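Long-range contact in exotoxin 6 (Staphylococcus aureus subsp. aureus Mu50, PDB 4ZYS), which is a staphylococcal superantigen-like exotoxin, probably a secreted virulence factor that binds host molecules, possibly sugars, though its precise target is not established: residues E10-E23 with Y135-S149. Sequence-based numbering, arbitrary orientation.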
loop_
_atom_site.group_PDB
_atom_site.type_symbol
_atom_site.label_atom_id
_atom_site.label_comp_id
_atom_site.label_asym_id
_atom_site.label_seq_id
_atom_site.Cartn_x
_atom_site.Cartn_y
_atom_site.Cartn_z
ATOM N N GLU A 10 -19.171 3.715 0.791
ATOM C CA GLU A 10 -18.305 3.398 1.927
ATOM C C GLU A 10 -18.238 1.858 2.163
ATOM O O GLU A 10 -17.238 1.387 2.707
ATOM C CB GLU A 10 -18.699 4.162 3.195
ATOM C CG GLU A 10 -20.080 3.851 3.754
ATOM C CD GLU A 10 -20.392 4.469 5.108
ATOM O OE1 GLU A 10 -19.499 5.131 5.686
ATOM O OE2 GLU A 10 -21.529 4.280 5.595
ATOM N N SER A 11 -19.278 1.104 1.706
ATOM C CA SER A 11 -19.371 -0.353 1.756
ATOM C C SER A 11 -18.313 -0.958 0.854
ATOM O O SER A 11 -17.638 -1.903 1.257
ATOM C CB SER A 11 -20.763 -0.835 1.342
ATOM O OG SER A 11 -21.712 -0.674 2.383
ATOM N N GLU A 12 -18.149 -0.386 -0.358
ATOM C CA GLU A 12 -17.127 -0.783 -1.327
ATOM C C GLU A 12 -15.731 -0.555 -0.736
ATOM O O GLU A 12 -14.933 -1.478 -0.720
ATOM C CB GLU A 12 -17.300 0.001 -2.644
ATOM C CG GLU A 12 -18.570 -0.367 -3.408
ATOM C CD GLU A 12 -19.037 0.573 -4.507
ATOM O OE1 GLU A 12 -18.421 1.648 -4.709
ATOM O OE2 GLU A 12 -20.062 0.241 -5.145
ATOM N N LEU A 13 -15.454 0.646 -0.211
ATOM C CA LEU A 13 -14.168 1.004 0.416
ATOM C C LEU A 13 -13.888 0.124 1.665
ATOM O O LEU A 13 -12.794 -0.413 1.803
ATOM C CB LEU A 13 -14.148 2.503 0.767
ATOM C CG LEU A 13 -14.331 3.474 -0.430
ATOM C CD1 LEU A 13 -14.779 4.843 0.033
ATOM C CD2 LEU A 13 -13.085 3.593 -1.269
ATOM N N LYS A 14 -14.895 -0.113 2.499
ATOM C CA LYS A 14 -14.748 -0.985 3.658
ATOM C C LYS A 14 -14.373 -2.409 3.219
ATOM O O LYS A 14 -13.405 -2.958 3.741
ATOM C CB LYS A 14 -16.023 -1.009 4.511
ATOM C CG LYS A 14 -15.755 -1.407 5.962
ATOM C CD LYS A 14 -17.046 -1.645 6.720
ATOM C CE LYS A 14 -16.843 -2.057 8.162
ATOM N NZ LYS A 14 -16.440 -3.492 8.311
ATOM N N HIS A 15 -15.120 -2.979 2.251
ATOM C CA HIS A 15 -14.898 -4.331 1.752
ATOM C C HIS A 15 -13.464 -4.477 1.189
ATOM O O HIS A 15 -12.721 -5.382 1.591
ATOM C CB HIS A 15 -15.958 -4.701 0.690
ATOM C CG HIS A 15 -15.730 -6.052 0.098
ATOM N ND1 HIS A 15 -16.086 -7.218 0.785
ATOM C CD2 HIS A 15 -15.099 -6.395 -1.053
ATOM C CE1 HIS A 15 -15.712 -8.221 0.000
ATOM N NE2 HIS A 15 -15.111 -7.777 -1.115
ATOM N N TYR A 16 -13.065 -3.544 0.310
ATOM C CA TYR A 16 -11.745 -3.548 -0.312
ATOM C C TYR A 16 -10.639 -3.462 0.741
ATOM O O TYR A 16 -9.724 -4.299 0.735
ATOM C CB TYR A 16 -11.629 -2.390 -1.333
ATOM C CG TYR A 16 -10.304 -2.355 -2.053
ATOM C CD1 TYR A 16 -10.052 -3.196 -3.128
ATOM C CD2 TYR A 16 -9.284 -1.506 -1.634
ATOM C CE1 TYR A 16 -8.826 -3.187 -3.779
ATOM C CE2 TYR A 16 -8.055 -1.481 -2.282
ATOM C CZ TYR A 16 -7.827 -2.332 -3.347
ATOM O OH TYR A 16 -6.619 -2.320 -3.988
ATOM N N TYR A 17 -10.740 -2.484 1.676
ATOM C CA TYR A 17 -9.709 -2.265 2.681
ATOM C C TYR A 17 -9.772 -3.262 3.859
ATOM O O TYR A 17 -8.840 -3.271 4.657
ATOM C CB TYR A 17 -9.698 -0.807 3.138
ATOM C CG TYR A 17 -9.033 0.037 2.067
ATOM C CD1 TYR A 17 -7.667 -0.078 1.812
ATOM C CD2 TYR A 17 -9.794 0.809 1.185
ATOM C CE1 TYR A 17 -7.064 0.623 0.778
ATOM C CE2 TYR A 17 -9.196 1.526 0.155
ATOM C CZ TYR A 17 -7.827 1.445 -0.034
ATOM O OH TYR A 17 -7.219 2.138 -1.059
ATOM N N ASN A 18 -10.747 -4.193 3.882
ATOM C CA ASN A 18 -10.797 -5.275 4.877
ATOM C C ASN A 18 -10.293 -6.612 4.267
ATOM O O ASN A 18 -10.257 -7.619 4.970
ATOM C CB ASN A 18 -12.216 -5.456 5.455
ATOM C CG ASN A 18 -12.553 -4.464 6.557
ATOM O OD1 ASN A 18 -11.678 -3.897 7.219
ATOM N ND2 ASN A 18 -13.833 -4.223 6.779
ATOM N N LYS A 19 -9.920 -6.622 2.958
ATOM C CA LYS A 19 -9.450 -7.831 2.247
ATOM C C LYS A 19 -8.171 -8.384 2.884
ATOM O O LYS A 19 -7.284 -7.596 3.209
ATOM C CB LYS A 19 -9.195 -7.539 0.758
ATOM C CG LYS A 19 -10.442 -7.404 -0.085
ATOM C CD LYS A 19 -10.082 -6.907 -1.475
ATOM C CE LYS A 19 -11.159 -7.121 -2.515
ATOM N NZ LYS A 19 -10.955 -8.383 -3.269
ATOM N N PRO A 20 -8.050 -9.713 3.101
ATOM C CA PRO A 20 -6.808 -10.246 3.699
ATOM C C PRO A 20 -5.585 -9.937 2.830
ATOM O O PRO A 20 -5.657 -9.950 1.605
ATOM C CB PRO A 20 -7.063 -11.756 3.780
ATOM C CG PRO A 20 -8.540 -11.923 3.624
ATOM C CD PRO A 20 -8.979 -10.801 2.735
ATOM N N VAL A 21 -4.463 -9.666 3.465
ATOM C CA VAL A 21 -3.240 -9.302 2.760
ATOM C C VAL A 21 -2.197 -10.450 2.787
ATOM O O VAL A 21 -2.077 -11.154 3.774
ATOM C CB VAL A 21 -2.712 -7.983 3.386
ATOM C CG1 VAL A 21 -1.195 -7.896 3.349
ATOM C CG2 VAL A 21 -3.347 -6.782 2.688
ATOM N N LEU A 22 -1.456 -10.622 1.690
ATOM C CA LEU A 22 -0.380 -11.590 1.601
ATOM C C LEU A 22 0.909 -10.814 1.425
ATOM O O LEU A 22 1.098 -10.178 0.397
ATOM C CB LEU A 22 -0.614 -12.597 0.453
ATOM C CG LEU A 22 0.485 -13.647 0.223
ATOM C CD1 LEU A 22 0.782 -14.442 1.521
ATOM C CD2 LEU A 22 0.133 -14.589 -0.964
ATOM N N GLU A 23 1.755 -10.779 2.457
ATOM C CA GLU A 23 3.012 -10.062 2.349
ATOM C C GLU A 23 4.175 -10.953 2.720
ATOM O O GLU A 23 4.074 -11.731 3.660
ATOM C CB GLU A 23 3.046 -8.745 3.157
ATOM C CG GLU A 23 2.544 -8.781 4.587
ATOM C CD GLU A 23 3.017 -7.608 5.429
ATOM O OE1 GLU A 23 3.483 -6.605 4.842
ATOM O OE2 GLU A 23 2.929 -7.693 6.677
ATOM N N TYR A 135 -3.015 0.846 2.607
ATOM C CA TYR A 135 -3.805 -0.202 3.217
ATOM C C TYR A 135 -3.713 -0.187 4.738
ATOM O O TYR A 135 -4.748 -0.260 5.402
ATOM C CB TYR A 135 -3.395 -1.588 2.684
ATOM C CG TYR A 135 -4.259 -2.698 3.245
ATOM C CD1 TYR A 135 -3.957 -3.294 4.460
ATOM C CD2 TYR A 135 -5.360 -3.169 2.544
ATOM C CE1 TYR A 135 -4.755 -4.305 4.990
ATOM C CE2 TYR A 135 -6.172 -4.178 3.065
ATOM C CZ TYR A 135 -5.858 -4.749 4.287
ATOM O OH TYR A 135 -6.629 -5.744 4.827
ATOM N N ARG A 136 -2.484 -0.185 5.281
ATOM C CA ARG A 136 -2.252 -0.275 6.726
ATOM C C ARG A 136 -2.776 0.960 7.477
ATOM O O ARG A 136 -3.262 0.825 8.604
ATOM C CB ARG A 136 -0.764 -0.505 7.037
ATOM C CG ARG A 136 -0.219 -1.849 6.538
ATOM C CD ARG A 136 -0.856 -3.026 7.288
ATOM N NE ARG A 136 -0.221 -4.297 6.951
ATOM C CZ ARG A 136 -0.788 -5.482 7.128
ATOM N NH1 ARG A 136 -2.031 -5.571 7.590
ATOM N NH2 ARG A 136 -0.134 -6.581 6.820
ATOM N N LEU A 137 -2.713 2.144 6.864
ATOM C CA LEU A 137 -3.218 3.331 7.550
ATOM C C LEU A 137 -4.769 3.342 7.532
ATOM O O LEU A 137 -5.397 3.668 8.537
ATOM C CB LEU A 137 -2.622 4.613 6.956
ATOM C CG LEU A 137 -1.100 4.811 7.221
ATOM C CD1 LEU A 137 -0.505 5.823 6.261
ATOM C CD2 LEU A 137 -0.813 5.161 8.661
ATOM N N ARG A 138 -5.365 2.917 6.421
ATOM C CA ARG A 138 -6.817 2.821 6.297
ATOM C C ARG A 138 -7.339 1.720 7.233
ATOM O O ARG A 138 -8.366 1.934 7.841
ATOM C CB ARG A 138 -7.237 2.586 4.824
ATOM C CG ARG A 138 -6.973 3.816 3.923
ATOM C CD ARG A 138 -7.846 3.802 2.697
ATOM N NE ARG A 138 -7.225 4.518 1.576
ATOM C CZ ARG A 138 -7.893 5.090 0.577
ATOM N NH1 ARG A 138 -9.217 5.080 0.562
ATOM N NH2 ARG A 138 -7.239 5.675 -0.416
ATOM N N GLU A 139 -6.594 0.612 7.417
ATOM C CA GLU A 139 -6.919 -0.506 8.329
ATOM C C GLU A 139 -7.041 -0.030 9.784
ATOM O O GLU A 139 -7.995 -0.395 10.464
ATOM C CB GLU A 139 -5.837 -1.599 8.226
ATOM C CG GLU A 139 -6.073 -2.825 9.097
ATOM C CD GLU A 139 -5.030 -3.906 8.913
ATOM O OE1 GLU A 139 -3.827 -3.564 8.827
ATOM O OE2 GLU A 139 -5.416 -5.096 8.857
ATOM N N ARG A 140 -6.082 0.785 10.235
ATOM C CA ARG A 140 -6.017 1.392 11.567
ATOM C C ARG A 140 -7.217 2.357 11.753
ATOM O O ARG A 140 -7.912 2.264 12.759
ATOM C CB ARG A 140 -4.658 2.114 11.688
ATOM C CG ARG A 140 -4.329 2.804 13.005
ATOM C CD ARG A 140 -3.746 1.912 14.077
ATOM N NE ARG A 140 -2.537 1.163 13.696
ATOM C CZ ARG A 140 -1.300 1.493 14.045
ATOM N NH1 ARG A 140 -1.069 2.602 14.736
ATOM N NH2 ARG A 140 -0.285 0.712 13.714
ATOM N N ALA A 141 -7.491 3.239 10.761
ATOM C CA ALA A 141 -8.619 4.179 10.772
ATOM C C ALA A 141 -9.983 3.446 10.807
ATOM O O ALA A 141 -10.907 3.925 11.458
ATOM C CB ALA A 141 -8.549 5.078 9.552
ATOM N N ILE A 142 -10.097 2.283 10.133
ATOM C CA ILE A 142 -11.323 1.477 10.087
ATOM C C ILE A 142 -11.544 0.775 11.425
ATOM O O ILE A 142 -12.630 0.874 12.000
ATOM C CB ILE A 142 -11.300 0.460 8.908
ATOM C CG1 ILE A 142 -11.372 1.184 7.537
ATOM C CG2 ILE A 142 -12.394 -0.605 9.040
ATOM C CD1 ILE A 142 -10.846 0.349 6.380
ATOM N N LYS A 143 -10.516 0.049 11.897
ATOM C CA LYS A 143 -10.578 -0.752 13.117
ATOM C C LYS A 143 -10.733 0.104 14.352
ATOM O O LYS A 143 -11.599 -0.189 15.165
ATOM C CB LYS A 143 -9.346 -1.674 13.242
ATOM C CG LYS A 143 -9.404 -2.890 12.316
ATOM C CD LYS A 143 -8.318 -3.943 12.635
ATOM C CE LYS A 143 -8.428 -5.138 11.699
ATOM N NZ LYS A 143 -7.608 -6.302 12.140
ATOM N N GLN A 144 -9.968 1.185 14.478
ATOM C CA GLN A 144 -10.033 2.001 15.690
ATOM C C GLN A 144 -10.923 3.241 15.620
ATOM O O GLN A 144 -11.361 3.693 16.675
ATOM C CB GLN A 144 -8.640 2.460 16.104
ATOM C CG GLN A 144 -7.749 1.334 16.572
ATOM C CD GLN A 144 -6.346 1.776 16.892
ATOM O OE1 GLN A 144 -5.900 2.890 16.587
ATOM N NE2 GLN A 144 -5.616 0.885 17.497
ATOM N N HIS A 145 -11.165 3.825 14.442
ATOM C CA HIS A 145 -11.920 5.086 14.426
ATOM C C HIS A 145 -13.194 5.057 13.574
ATOM O O HIS A 145 -13.799 6.106 13.342
ATOM C CB HIS A 145 -10.991 6.231 13.988
ATOM C CG HIS A 145 -9.741 6.294 14.806
ATOM N ND1 HIS A 145 -9.708 6.968 16.001
ATOM C CD2 HIS A 145 -8.548 5.684 14.619
ATOM C CE1 HIS A 145 -8.483 6.799 16.483
ATOM N NE2 HIS A 145 -7.750 6.033 15.690
ATOM N N GLY A 146 -13.625 3.861 13.192
ATOM C CA GLY A 146 -14.857 3.645 12.445
ATOM C C GLY A 146 -14.922 4.236 11.049
ATOM O O GLY A 146 -16.011 4.590 10.588
ATOM N N LEU A 147 -13.774 4.341 10.359
ATOM C CA LEU A 147 -13.766 4.801 8.978
ATOM C C LEU A 147 -14.577 3.803 8.103
ATOM O O LEU A 147 -14.434 2.581 8.242
ATOM C CB LEU A 147 -12.323 4.955 8.454
ATOM C CG LEU A 147 -12.142 5.480 6.991
ATOM C CD1 LEU A 147 -12.550 6.972 6.840
ATOM C CD2 LEU A 147 -10.685 5.305 6.537
ATOM N N TYR A 148 -15.450 4.352 7.243
ATOM C CA TYR A 148 -16.329 3.651 6.284
ATOM C C TYR A 148 -17.492 2.983 6.992
ATOM O O TYR A 148 -18.097 2.035 6.497
ATOM C CB TYR A 148 -15.561 2.664 5.390
ATOM C CG TYR A 148 -14.375 3.276 4.677
ATOM C CD1 TYR A 148 -14.472 4.521 4.059
ATOM C CD2 TYR A 148 -13.164 2.596 4.590
ATOM C CE1 TYR A 148 -13.373 5.101 3.427
ATOM C CE2 TYR A 148 -12.078 3.138 3.906
ATOM C CZ TYR A 148 -12.182 4.397 3.339
ATOM O OH TYR A 148 -11.091 4.946 2.711
ATOM N N SER A 149 -17.850 3.554 8.130
ATOM C CA SER A 149 -19.034 3.205 8.896
ATOM C C SER A 149 -19.720 4.499 9.278
ATOM O O SER A 149 -19.032 5.510 9.473
ATOM C CB SER A 149 -18.679 2.367 10.112
ATOM O OG SER A 149 -18.241 1.100 9.654
HETATM O O HOH W 1 -8.358 -4.625 7.625
HETATM O O HOH W 2 2.582 -4.004 6.420
#
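Tyr17 and Tyr148 carry an interdomain contact of the superantigen-like fold, in which N-terminal helix 10-17 and strand 21-24, from the OB-fold half, pack on the long helix of the beta-grasp half. The helix segments cross at -115°, with axes 10.6 Å apart at closest approach.

Three CH-pi contacts set the ring positions. Arg138 CD lies 3.6 Å from the Tyr17 ring centroid, nearly on the normal; ring and guanidinium planes are 12° apart, and Tyr17 OH lies over the guanidinium face of Arg138. Tyr16 CD2 takes the other face of the Tyr17 ring. Leu13 CB sits 3.6 Å from the Tyr148 centroid, with Leu147 CG on the opposite face, clamping the ring from both sides. Val21 CG2 lies over one face of the Tyr135 ring. Apolar contacts fill in between: Tyr17 CB meets Ile142 CD1 at 3.6 Å.

Polar groups fix these rings further. Arg138 NH1 donates to Tyr148 OH (2.9 Å), which also hydrogen-bonds Leu171 O, and Asp134 binds both Arg138 NE and Tyr17 OH, tying Tyr17 and Arg138 together. With its CG anti to the backbone N (chi1 -177°), Tyr135 reaches across to place OH 2.5 Å from Lys19 O, a weak and doubtful hydrogen bond whose proton is not settled.

Charged groups join strand 21-24 to the helix. Arg136 NH1 pairs with Glu139 OE1 at 3.0 Å, in the guanidinium plane, whereas its NH2 makes a weaker salt bridge to Glu23 OE2 at 3.3 Å. Water 2 closes this link, accepting from Arg136 NE and donating to Glu23 OE1.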